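Local coordinates for CheC, inhibitor of MCP methylation / FliN fusion protein (Thermotoga maritima, PDB 4HYN), which is a flagellar rotor protein of the CheC phosphatase family, whose CheC-like domain probably dephosphorylates the chemotaxis response regulator CheY, at residues Phe167-Glu170 against Lys176-Phe179. Residues are numbered along the deposited sequence; the frame is centred on the assembly and turned at random.
Sequences FEME and KSKF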
ATOM      1  N   PHE A 167       2.436  -2.039   7.009  1.00 20.22           N
ATOM      2  CA  PHE A 167       3.516  -2.863   6.482  1.00 20.26           C
ATOM      3  C   PHE A 167       4.839  -2.456   7.103  1.00 21.58           C
ATOM      4  O   PHE A 167       5.160  -1.272   7.165  1.00 22.80           O
ATOM      5  CB  PHE A 167       3.625  -2.713   4.964  1.00 19.46           C
ATOM      6  CG  PHE A 167       2.536  -3.396   4.210  1.00 18.86           C
ATOM      7  CD1 PHE A 167       2.519  -4.781   4.096  1.00 18.44           C
ATOM      8  CD2 PHE A 167       1.514  -2.657   3.614  1.00 19.36           C
ATOM      9  CE1 PHE A 167       1.498  -5.422   3.396  1.00 19.67           C
ATOM     10  CE2 PHE A 167       0.491  -3.287   2.914  1.00 17.67           C
ATOM     11  CZ  PHE A 167       0.480  -4.669   2.802  1.00 17.58           C
ATOM     12  N   GLU A 168       5.589  -3.428   7.605  1.00 23.18           N
ATOM     13  CA  GLU A 168       6.896  -3.129   8.168  1.00 24.63           C
ATOM     14  C   GLU A 168       7.937  -3.551   7.125  1.00 23.61           C
ATOM     15  O   GLU A 168       7.918  -4.688   6.649  1.00 21.20           O
ATOM     16  CB  GLU A 168       7.136  -3.868   9.483  1.00 27.75           C
ATOM     17  CG  GLU A 168       8.348  -3.319  10.220  1.00 36.13           C
ATOM     18  CD  GLU A 168       8.811  -4.199  11.357  1.00 41.24           C
ATOM     19  OE1 GLU A 168       8.314  -4.014  12.491  1.00 43.96           O
ATOM     20  OE2 GLU A 168       9.690  -5.060  11.120  1.00 44.13           O
HETATM   21  N   MSE A 169       8.812  -2.627   6.743  1.00 22.78           N
HETATM   22  CA  MSE A 169       9.828  -2.926   5.745  1.00 25.19           C
HETATM   23  C   MSE A 169      11.260  -2.860   6.285  1.00 25.31           C
HETATM   24  O   MSE A 169      11.654  -1.903   6.959  1.00 23.81           O
HETATM   25  CB  MSE A 169       9.650  -2.024   4.518  1.00 26.83           C
HETATM   26  CG  MSE A 169      10.590  -2.331   3.365  1.00 32.28           C
HETATM   27 SE   MSE A 169      10.090  -1.444   1.693  1.00 42.04          SE
HETATM   28  CE  MSE A 169      10.539   0.367   2.179  1.00 33.78           C
ATOM     29  N   GLU A 170      12.013  -3.922   6.017  1.00 25.66           N
ATOM     30  CA  GLU A 170      13.398  -4.027   6.444  1.00 27.54           C
ATOM     31  C   GLU A 170      14.287  -4.106   5.214  1.00 27.03           C
ATOM     32  O   GLU A 170      14.187  -5.041   4.430  1.00 27.06           O
ATOM     33  CB  GLU A 170      13.607  -5.274   7.314  1.00 30.01           C
ATOM     34  CG  GLU A 170      12.921  -5.214   8.678  1.00 35.68           C
ATOM     35  CD  GLU A 170      13.022  -6.517   9.479  1.00 40.80           C
ATOM     36  OE1 GLU A 170      13.795  -7.426   9.089  1.00 43.25           O
ATOM     37  OE2 GLU A 170      12.321  -6.632  10.513  1.00 42.37           O
ATOM     38  N   LYS A 176      14.582  -0.126  10.207  1.00 31.22           N
ATOM     39  CA  LYS A 176      13.208  -0.511   9.866  1.00 29.61           C
ATOM     40  C   LYS A 176      12.403   0.730   9.515  1.00 28.32           C
ATOM     41  O   LYS A 176      12.615   1.801  10.086  1.00 28.06           O
ATOM     42  CB  LYS A 176      12.473  -1.139  11.057  1.00 32.95           C
ATOM     43  CG  LYS A 176      13.005  -2.422  11.648  1.00 38.68           C
ATOM     44  CD  LYS A 176      11.976  -2.941  12.668  1.00 42.12           C
ATOM     45  CE  LYS A 176      12.505  -4.081  13.550  1.00 45.22           C
ATOM     46  NZ  LYS A 176      13.405  -3.613  14.655  1.00 45.52           N
ATOM     47  N   SER A 177      11.435   0.558   8.628  1.00 25.81           N
ATOM     48  CA  SER A 177      10.558   1.642   8.229  1.00 25.62           C
ATOM     49  C   SER A 177       9.168   1.050   8.027  1.00 23.99           C
ATOM     50  O   SER A 177       9.000  -0.165   8.024  1.00 24.66           O
ATOM     51  CB  SER A 177      11.060   2.308   6.945  1.00 26.52           C
ATOM     52  OG  SER A 177      11.025   1.413   5.850  1.00 31.46           O
ATOM     53  N   LYS A 178       8.165   1.905   7.915  1.00 22.32           N
ATOM     54  CA  LYS A 178       6.809   1.425   7.707  1.00 21.54           C
ATOM     55  C   LYS A 178       5.976   2.364   6.860  1.00 18.67           C
ATOM     56  O   LYS A 178       6.301   3.539   6.711  1.00 18.00           O
ATOM     57  CB  LYS A 178       6.106   1.164   9.043  1.00 22.40           C
ATOM     58  CG  LYS A 178       5.987   2.360   9.954  1.00 26.85           C
ATOM     59  CD  LYS A 178       5.178   2.008  11.205  1.00 31.34           C
ATOM     60  CE  LYS A 178       5.124   3.175  12.188  1.00 33.84           C
ATOM     61  NZ  LYS A 178       4.629   4.430  11.550  1.00 33.42           N
ATOM     62  N   PHE A 179       4.954   1.798   6.232  1.00 16.20           N
ATOM     63  CA  PHE A 179       4.017   2.552   5.414  1.00 14.81           C
ATOM     64  C   PHE A 179       2.640   1.920   5.556  1.00 14.47           C
ATOM     65  O   PHE A 179       2.506   0.833   6.113  1.00 14.45           O
ATOM     66  CB  PHE A 179       4.453   2.634   3.944  1.00 11.05           C
ATOM     67  CG  PHE A 179       4.649   1.305   3.278  1.00 10.49           C
ATOM     68  CD1 PHE A 179       3.643   0.750   2.488  1.00  9.70           C
ATOM     69  CD2 PHE A 179       5.865   0.628   3.391  1.00  9.76           C
ATOM     70  CE1 PHE A 179       3.844  -0.456   1.817  1.00  9.87           C
ATOM     71  CE2 PHE A 179       6.074  -0.581   2.724  1.00 10.51           C
ATOM     72  CZ  PHE A 179       5.060  -1.125   1.931  1.00  8.60           C
TER
HETATM   73  O   HOH W   1      13.445  -0.005   5.367  1.00 25.77           O
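Phe179 reaches across to Phe167 and lays one face of its ring under the neighbour's CB, which stands 3.9 Å from the Phe179 ring centroid in a CH-pi contact offset toward the rim. With CG set between the backbone N and the carbonyl carbon (chi1 57°), the Phe179 ring comes in toward strand 161-171. The ring planes are 28° from parallel but so far displaced (centroids 5.4 Å apart) that little of one ring lies over the other; Phe167 CD2 meets Phe179 CE1 at 3.7 Å. On the same side of the sheet, Met169, a selenomethionine, brings its SE to 4.2 Å from Phe179 CE2, and its bent chain carries CE toward Ser177 OG. With an alanine at position 179, Phe167 CB would probably lose the ring face it rests on and the Met169 selenium its nearby ring carbon, opening a gap among these apolar groups. Beneath the side chains the strands pair antiparallel: Phe167 and Phe179 exchange two backbone hydrogen bonds, as do Met169 and Ser177, the shortest being Met169 N to Ser177 O at 2.8 Å. Met169 O also accepts a hydrogen bond from a water that is in turn hydrogen-bonded to Ser177 OG. Glu168 points to the opposite face, where the aliphatic part of Lys176 crosses its carboxylate, Lys176 CD lying 3.5 Å from Glu168 OE2, although the lysine NZ makes no salt bridge there. The segments belong to the beta hairpin of strands 161-171 and 177-184. Strand 35-46 pairs with the other edge of strand 161-171 through Glu168 and Glu170, while Met20 of helix 6-30 touches Phe167 and Phe179, and Leu81 of helix 79-89 touches Met169, Ser177 and Phe179.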